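Local atomic coordinates of taurocyamine kinase (Schistosoma mansoni, PDB entry 4WOD), a protein that catalyses the reversible, magnesium-dependent transfer of phosphate between ATP and taurocyamine as a duplicated phosphagen kinase with two fused kinase units. Residues A[106-118]-A[338-350]. The protein carries 4 engineered substitutions. Residues are numbered along the deposited sequence; the frame is centred on the assembly and turned at random.
Sequences SFTDLNTYGNLVV and MHSGVRALLELEV
With CG trans to its backbone N (chi1 -175°), H339 swings its imidazole off the helix toward the loop at T108, while R343, likewise trans at chi1 and extended from CG to NE, runs obliquely across the ring of Y113. H339 NE2 donates to T108 O at 2.9 Å with an N-H...O angle of 154°, and the acceptor sits near the ring edge, 16° out of its plane. F107 CB lies over one face of the same imidazole, 3.9 Å from its centroid, and L110 CD2 reaches H339 NE2 at 3.6 Å. R343 CG makes a CH-pi contact 3.7 Å from the Y113 ring centroid, with T112 CB over the opposite face; the phenol is therefore sandwiched, and its OH is hydrogen-bonded to T108 OG1 at 2.6 Å. The segment 106-118 is the lead-in to the central strand 117-126 of the antiparallel sheet in the phosphagen kinase catalytic domain, here laid along helix 331-355. A salt bridge from R343 NE to E347 OE2 (3.1 Å), in the guanidinium plane but from above the carboxylate, ties down the arginine beside the tyrosine. Further along, L346 presents CD1 to V117 CG2 at 3.6 Å and CD2 to L116 CD1, and I284 also touches its side chain. L110 CD1 packs against M338 CE and V342 CG1, beside V280, a predicted ATP-site residue.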
ATOM      1  N   SER A 106      15.488  30.109   1.323  1.00 27.18           N
ATOM      2  CA  SER A 106      16.336  29.299   2.178  1.00 25.16           C
ATOM      3  C   SER A 106      15.587  28.126   2.808  1.00 26.99           C
ATOM      4  O   SER A 106      14.536  28.304   3.416  1.00 32.81           O
ATOM      5  CB  SER A 106      16.949  30.163   3.277  1.00 28.87           C
ATOM      6  OG  SER A 106      17.701  29.368   4.165  1.00 36.12           O
ATOM      7  N   PHE A 107      16.158  26.938   2.650  1.00 24.63           N
ATOM      8  CA  PHE A 107      15.677  25.702   3.275  1.00 20.36           C
ATOM      9  C   PHE A 107      16.691  25.150   4.274  1.00 18.83           C
ATOM     10  O   PHE A 107      17.894  25.213   4.023  1.00 23.54           O
ATOM     11  CB  PHE A 107      15.433  24.637   2.215  1.00 16.39           C
ATOM     12  CG  PHE A 107      14.312  24.954   1.294  1.00 18.76           C
ATOM     13  CD1 PHE A 107      12.993  24.855   1.731  1.00 18.31           C
ATOM     14  CD2 PHE A 107      14.560  25.341   0.000  1.00 20.52           C
ATOM     15  CE1 PHE A 107      11.953  25.140   0.880  1.00 20.85           C
ATOM     16  CE2 PHE A 107      13.517  25.629  -0.862  1.00 21.58           C
ATOM     17  CZ  PHE A 107      12.221  25.530  -0.425  1.00 19.94           C
ATOM     18  N   THR A 108      16.223  24.551   5.362  1.00 21.69           N
ATOM     19  CA  THR A 108      17.152  23.961   6.319  1.00 23.18           C
ATOM     20  C   THR A 108      17.905  22.829   5.628  1.00 21.72           C
ATOM     21  O   THR A 108      17.376  22.195   4.706  1.00 20.15           O
ATOM     22  CB  THR A 108      16.438  23.440   7.601  1.00 21.94           C
ATOM     23  OG1 THR A 108      15.405  22.513   7.240  1.00 24.15           O
ATOM     24  CG2 THR A 108      15.827  24.598   8.375  1.00 22.86           C
ATOM     25  N   ASP A 109      19.154  22.607   6.028  1.00 18.52           N
ATOM     26  CA  ASP A 109      19.921  21.505   5.475  1.00 21.93           C
ATOM     27  C   ASP A 109      19.259  20.206   5.913  1.00 21.58           C
ATOM     28  O   ASP A 109      18.962  20.043   7.101  1.00 18.28           O
ATOM     29  CB  ASP A 109      21.373  21.538   5.936  1.00 21.70           C
ATOM     30  CG  ASP A 109      22.238  20.572   5.151  1.00 23.92           C
ATOM     31  OD1 ASP A 109      22.075  19.348   5.346  1.00 22.87           O
ATOM     32  OD2 ASP A 109      23.070  21.034   4.324  1.00 32.31           O
ATOM     33  N   LEU A 110      19.040  19.276   4.981  1.00 14.76           N
ATOM     34  CA  LEU A 110      18.249  18.092   5.318  1.00 14.64           C
ATOM     35  C   LEU A 110      18.983  17.121   6.243  1.00 15.72           C
ATOM     36  O   LEU A 110      18.361  16.239   6.855  1.00 18.20           O
ATOM     37  CB  LEU A 110      17.796  17.376   4.032  1.00 16.87           C
ATOM     38  CG  LEU A 110      16.578  18.079   3.425  1.00 15.47           C
ATOM     39  CD1 LEU A 110      16.150  17.504   2.057  1.00 15.94           C
ATOM     40  CD2 LEU A 110      15.417  18.054   4.414  1.00 16.85           C
ATOM     41  N   ASN A 111      20.297  17.271   6.370  1.00 18.24           N
ATOM     42  CA  ASN A 111      21.021  16.412   7.284  1.00 14.27           C
ATOM     43  C   ASN A 111      20.860  16.846   8.745  1.00 17.63           C
ATOM     44  O   ASN A 111      21.304  16.152   9.663  1.00 21.18           O
ATOM     45  CB  ASN A 111      22.492  16.333   6.884  1.00 18.67           C
ATOM     46  CG  ASN A 111      22.763  15.097   6.069  1.00 20.77           C
ATOM     47  OD1 ASN A 111      22.067  14.091   6.232  1.00 20.23           O
ATOM     48  ND2 ASN A 111      23.721  15.168   5.163  1.00 19.02           N
ATOM     49  N   THR A 112      20.183  17.969   8.954  1.00 16.97           N
ATOM     50  CA  THR A 112      19.785  18.368  10.302  1.00 19.59           C
ATOM     51  C   THR A 112      18.957  17.260  10.975  1.00 20.44           C
ATOM     52  O   THR A 112      19.009  17.089  12.180  1.00 16.74           O
ATOM     53  CB  THR A 112      18.969  19.681  10.276  1.00 19.14           C
ATOM     54  OG1 THR A 112      19.727  20.701   9.607  1.00 20.11           O
ATOM     55  CG2 THR A 112      18.617  20.149  11.693  1.00 18.44           C
ATOM     56  N   TYR A 113      18.226  16.485  10.172  1.00 19.18           N
ATOM     57  CA  TYR A 113      17.300  15.487  10.708  1.00 16.05           C
ATOM     58  C   TYR A 113      17.918  14.095  10.742  1.00 23.04           C
ATOM     59  O   TYR A 113      17.502  13.178  10.023  1.00 21.61           O
ATOM     60  CB  TYR A 113      15.988  15.545   9.896  1.00 18.52           C
ATOM     61  CG  TYR A 113      15.609  16.986   9.723  1.00 18.59           C
ATOM     62  CD1 TYR A 113      15.208  17.754  10.816  1.00 18.03           C
ATOM     63  CD2 TYR A 113      15.752  17.613   8.500  1.00 21.28           C
ATOM     64  CE1 TYR A 113      14.926  19.088  10.672  1.00 18.58           C
ATOM     65  CE2 TYR A 113      15.469  18.948   8.345  1.00 18.96           C
ATOM     66  CZ  TYR A 113      15.060  19.681   9.429  1.00 23.46           C
ATOM     67  OH  TYR A 113      14.784  21.011   9.256  1.00 17.79           O
ATOM     68  N   GLY A 114      18.933  13.947  11.595  1.00 15.77           N
ATOM     69  CA  GLY A 114      19.539  12.657  11.835  1.00 21.21           C
ATOM     70  C   GLY A 114      20.774  12.333  11.026  1.00 16.49           C
ATOM     71  O   GLY A 114      21.316  11.248  11.171  1.00 19.01           O
ATOM     72  N   ASN A 115      21.220  13.267  10.191  1.00 17.92           N
ATOM     73  CA  ASN A 115      22.370  13.055   9.306  1.00 15.84           C
ATOM     74  C   ASN A 115      22.247  11.774   8.472  1.00 18.03           C
ATOM     75  O   ASN A 115      23.142  10.932   8.465  1.00 16.68           O
ATOM     76  CB  ASN A 115      23.672  13.030  10.104  1.00 22.66           C
ATOM     77  CG  ASN A 115      24.893  13.159   9.214  1.00 27.91           C
ATOM     78  OD1 ASN A 115      24.841  13.823   8.176  1.00 26.66           O
ATOM     79  ND2 ASN A 115      25.987  12.512   9.599  1.00 24.85           N
ATOM     80  N   LEU A 116      21.116  11.645   7.786  1.00 19.91           N
ATOM     81  CA  LEU A 116      20.773  10.440   7.026  1.00 22.27           C
ATOM     82  C   LEU A 116      20.919  10.622   5.518  1.00 20.22           C
ATOM     83  O   LEU A 116      20.790   9.665   4.749  1.00 20.25           O
ATOM     84  CB  LEU A 116      19.323  10.021   7.326  1.00 17.14           C
ATOM     85  CG  LEU A 116      18.857   9.902   8.781  1.00 20.29           C
ATOM     86  CD1 LEU A 116      17.322   9.723   8.872  1.00 18.60           C
ATOM     87  CD2 LEU A 116      19.587   8.776   9.506  1.00 22.12           C
ATOM     88  N   VAL A 117      21.169  11.843   5.078  1.00 13.96           N
ATOM     89  CA  VAL A 117      21.113  12.105   3.648  1.00 18.00           C
ATOM     90  C   VAL A 117      22.485  11.988   2.974  1.00 17.79           C
ATOM     91  O   VAL A 117      23.401  12.740   3.277  1.00 19.47           O
ATOM     92  CB  VAL A 117      20.521  13.503   3.365  1.00 16.26           C
ATOM     93  CG1 VAL A 117      20.531  13.782   1.882  1.00 15.84           C
ATOM     94  CG2 VAL A 117      19.113  13.593   3.899  1.00 18.42           C
ATOM     95  N   VAL A 118      22.611  11.046   2.046  1.00 18.61           N
ATOM     96  CA  VAL A 118      23.850  10.851   1.285  1.00 18.57           C
ATOM     97  C   VAL A 118      24.073  11.962   0.262  1.00 20.83           C
ATOM     98  O   VAL A 118      25.170  12.514   0.121  1.00 18.32           O
ATOM     99  CB  VAL A 118      23.827   9.507   0.524  1.00 20.59           C
ATOM    100  CG1 VAL A 118      25.115   9.314  -0.273  1.00 22.87           C
ATOM    101  CG2 VAL A 118      23.576   8.361   1.468  1.00 23.03           C
ATOM    102  N   MET A 338       8.683  18.792  -1.438  1.00 15.29           N
ATOM    103  CA  MET A 338       9.786  17.877  -1.217  1.00 18.58           C
ATOM    104  C   MET A 338      10.435  18.115   0.141  1.00 19.04           C
ATOM    105  O   MET A 338      10.613  17.191   0.936  1.00 15.37           O
ATOM    106  CB  MET A 338      10.842  18.027  -2.319  1.00 16.80           C
ATOM    107  CG  MET A 338      12.038  17.102  -2.164  1.00 17.12           C
ATOM    108  SD  MET A 338      13.420  17.882  -1.275  1.00 23.31           S
ATOM    109  CE  MET A 338      14.706  16.663  -1.464  1.00 19.12           C
ATOM    110  N   HIS A 339      10.799  19.361   0.402  1.00 14.87           N
ATOM    111  CA  HIS A 339      11.583  19.638   1.595  1.00 15.23           C
ATOM    112  C   HIS A 339      10.798  19.354   2.864  1.00 18.39           C
ATOM    113  O   HIS A 339      11.328  18.754   3.808  1.00 16.99           O
ATOM    114  CB  HIS A 339      12.072  21.077   1.613  1.00 15.45           C
ATOM    115  CG  HIS A 339      12.980  21.362   2.768  1.00 16.91           C
ATOM    116  ND1 HIS A 339      12.521  21.868   3.964  1.00 18.15           N
ATOM    117  CD2 HIS A 339      14.313  21.185   2.917  1.00 16.98           C
ATOM    118  CE1 HIS A 339      13.535  21.998   4.801  1.00 19.64           C
ATOM    119  NE2 HIS A 339      14.636  21.600   4.188  1.00 17.26           N
ATOM    120  N   SER A 340       9.542  19.794   2.876  1.00 16.78           N
ATOM    121  CA  SER A 340       8.653  19.611   4.012  1.00 18.73           C
ATOM    122  C   SER A 340       8.415  18.140   4.285  1.00 19.90           C
ATOM    123  O   SER A 340       8.549  17.685   5.417  1.00 17.70           O
ATOM    124  CB  SER A 340       7.314  20.305   3.776  1.00 19.64           C
ATOM    125  OG  SER A 340       7.481  21.708   3.831  1.00 29.31           O
ATOM    126  N   GLY A 341       8.033  17.410   3.244  1.00 17.05           N
ATOM    127  CA  GLY A 341       7.766  15.988   3.376  1.00 15.80           C
ATOM    128  C   GLY A 341       8.995  15.184   3.768  1.00 19.07           C
ATOM    129  O   GLY A 341       8.916  14.336   4.672  1.00 17.85           O
ATOM    130  N   VAL A 342      10.129  15.439   3.107  1.00 14.41           N
ATOM    131  CA  VAL A 342      11.327  14.673   3.387  1.00 17.34           C
ATOM    132  C   VAL A 342      11.761  14.952   4.832  1.00 20.50           C
ATOM    133  O   VAL A 342      12.126  14.030   5.582  1.00 17.39           O
ATOM    134  CB  VAL A 342      12.493  14.981   2.387  1.00 18.48           C
ATOM    135  CG1 VAL A 342      13.800  14.499   2.935  1.00 16.13           C
ATOM    136  CG2 VAL A 342      12.239  14.332   1.017  1.00 14.32           C
ATOM    137  N   ARG A 343      11.691  16.224   5.221  1.00 17.12           N
ATOM    138  CA  ARG A 343      12.039  16.593   6.583  1.00 19.18           C
ATOM    139  C   ARG A 343      11.182  15.801   7.601  1.00 18.94           C
ATOM    140  O   ARG A 343      11.726  15.198   8.525  1.00 18.04           O
ATOM    141  CB  ARG A 343      11.874  18.103   6.800  1.00 17.49           C
ATOM    142  CG  ARG A 343      11.897  18.456   8.279  1.00 22.26           C
ATOM    143  CD  ARG A 343      11.751  19.952   8.540  1.00 21.79           C
ATOM    144  NE  ARG A 343      11.994  20.221   9.956  1.00 28.30           N
ATOM    145  CZ  ARG A 343      12.084  21.436  10.489  1.00 38.88           C
ATOM    146  NH1 ARG A 343      11.966  22.509   9.716  1.00 37.98           N
ATOM    147  NH2 ARG A 343      12.318  21.579  11.792  1.00 33.28           N
ATOM    148  N   ALA A 344       9.862  15.767   7.401  1.00 18.23           N
ATOM    149  CA  ALA A 344       8.978  14.982   8.263  1.00 19.65           C
ATOM    150  C   ALA A 344       9.366  13.495   8.302  1.00 20.52           C
ATOM    151  O   ALA A 344       9.333  12.854   9.360  1.00 21.77           O
ATOM    152  CB  ALA A 344       7.498  15.127   7.808  1.00 17.54           C
ATOM    153  N   LEU A 345       9.708  12.941   7.147  1.00 16.06           N
ATOM    154  CA  LEU A 345      10.037  11.516   7.074  1.00 17.67           C
ATOM    155  C   LEU A 345      11.354  11.195   7.775  1.00 19.16           C
ATOM    156  O   LEU A 345      11.476  10.174   8.461  1.00 16.30           O
ATOM    157  CB  LEU A 345      10.096  11.058   5.622  1.00 15.62           C
ATOM    158  CG  LEU A 345       8.816  11.138   4.793  1.00 17.58           C
ATOM    159  CD1 LEU A 345       9.108  10.670   3.369  1.00 15.07           C
ATOM    160  CD2 LEU A 345       7.699  10.293   5.449  1.00 16.92           C
ATOM    161  N   LEU A 346      12.341  12.064   7.605  1.00 15.75           N
ATOM    162  CA  LEU A 346      13.623  11.850   8.256  1.00 17.94           C
ATOM    163  C   LEU A 346      13.476  12.047   9.772  1.00 18.39           C
ATOM    164  O   LEU A 346      14.091  11.317  10.565  1.00 19.59           O
ATOM    165  CB  LEU A 346      14.701  12.781   7.661  1.00 17.23           C
ATOM    166  CG  LEU A 346      15.073  12.585   6.185  1.00 17.69           C
ATOM    167  CD1 LEU A 346      15.977  13.706   5.726  1.00 16.73           C
ATOM    168  CD2 LEU A 346      15.726  11.226   5.893  1.00 16.50           C
ATOM    169  N   GLU A 347      12.662  13.021  10.181  1.00 19.05           N
ATOM    170  CA  GLU A 347      12.378  13.204  11.610  1.00 20.18           C
ATOM    171  C   GLU A 347      11.697  11.945  12.175  1.00 22.57           C
ATOM    172  O   GLU A 347      11.973  11.518  13.304  1.00 17.73           O
ATOM    173  CB  GLU A 347      11.501  14.437  11.849  1.00 20.92           C
ATOM    174  CG  GLU A 347      12.243  15.757  11.745  1.00 21.46           C
ATOM    175  CD  GLU A 347      11.326  16.975  11.833  1.00 25.42           C
ATOM    176  OE1 GLU A 347      10.117  16.845  11.590  1.00 27.15           O
ATOM    177  OE2 GLU A 347      11.820  18.077  12.128  1.00 26.21           O
ATOM    178  N   LEU A 348      10.833  11.333  11.367  1.00 19.25           N
ATOM    179  CA  LEU A 348      10.163  10.108  11.792  1.00 19.30           C
ATOM    180  C   LEU A 348      11.140   8.927  11.877  1.00 18.97           C
ATOM    181  O   LEU A 348      11.024   8.088  12.777  1.00 20.78           O
ATOM    182  CB  LEU A 348       8.999   9.788  10.855  1.00 20.02           C
ATOM    183  CG  LEU A 348       8.040   8.688  11.314  1.00 26.40           C
ATOM    184  CD1 LEU A 348       7.570   8.958  12.732  1.00 23.57           C
ATOM    185  CD2 LEU A 348       6.851   8.610  10.367  1.00 22.48           C
ATOM    186  N   GLU A 349      12.114   8.853  10.970  1.00 18.33           N
ATOM    187  CA  GLU A 349      13.118   7.795  11.061  1.00 18.72           C
ATOM    188  C   GLU A 349      13.891   7.945  12.372  1.00 19.28           C
ATOM    189  O   GLU A 349      14.162   6.965  13.083  1.00 16.22           O
ATOM    190  CB  GLU A 349      14.081   7.830   9.875  1.00 19.56           C
ATOM    191  CG  GLU A 349      15.279   6.917  10.028  1.00 19.61           C
ATOM    192  CD  GLU A 349      14.947   5.435   9.828  1.00 22.32           C
ATOM    193  OE1 GLU A 349      13.842   5.129   9.327  1.00 27.08           O
ATOM    194  OE2 GLU A 349      15.798   4.581  10.160  1.00 21.49           O
ATOM    195  N   VAL A 350      14.248   9.182  12.691  1.00 19.90           N
ATOM    196  CA  VAL A 350      14.993   9.456  13.924  1.00 13.50           C
ATOM    197  C   VAL A 350      14.174   9.030  15.141  1.00 18.28           C
ATOM    198  O   VAL A 350      14.699   8.385  16.051  1.00 25.11           O
ATOM    199  CB  VAL A 350      15.373  10.943  14.018  1.00 18.13           C
ATOM    200  CG1 VAL A 350      15.859  11.286  15.429  1.00 23.11           C
ATOM    201  CG2 VAL A 350      16.444  11.264  12.996  1.00 17.90           C
TER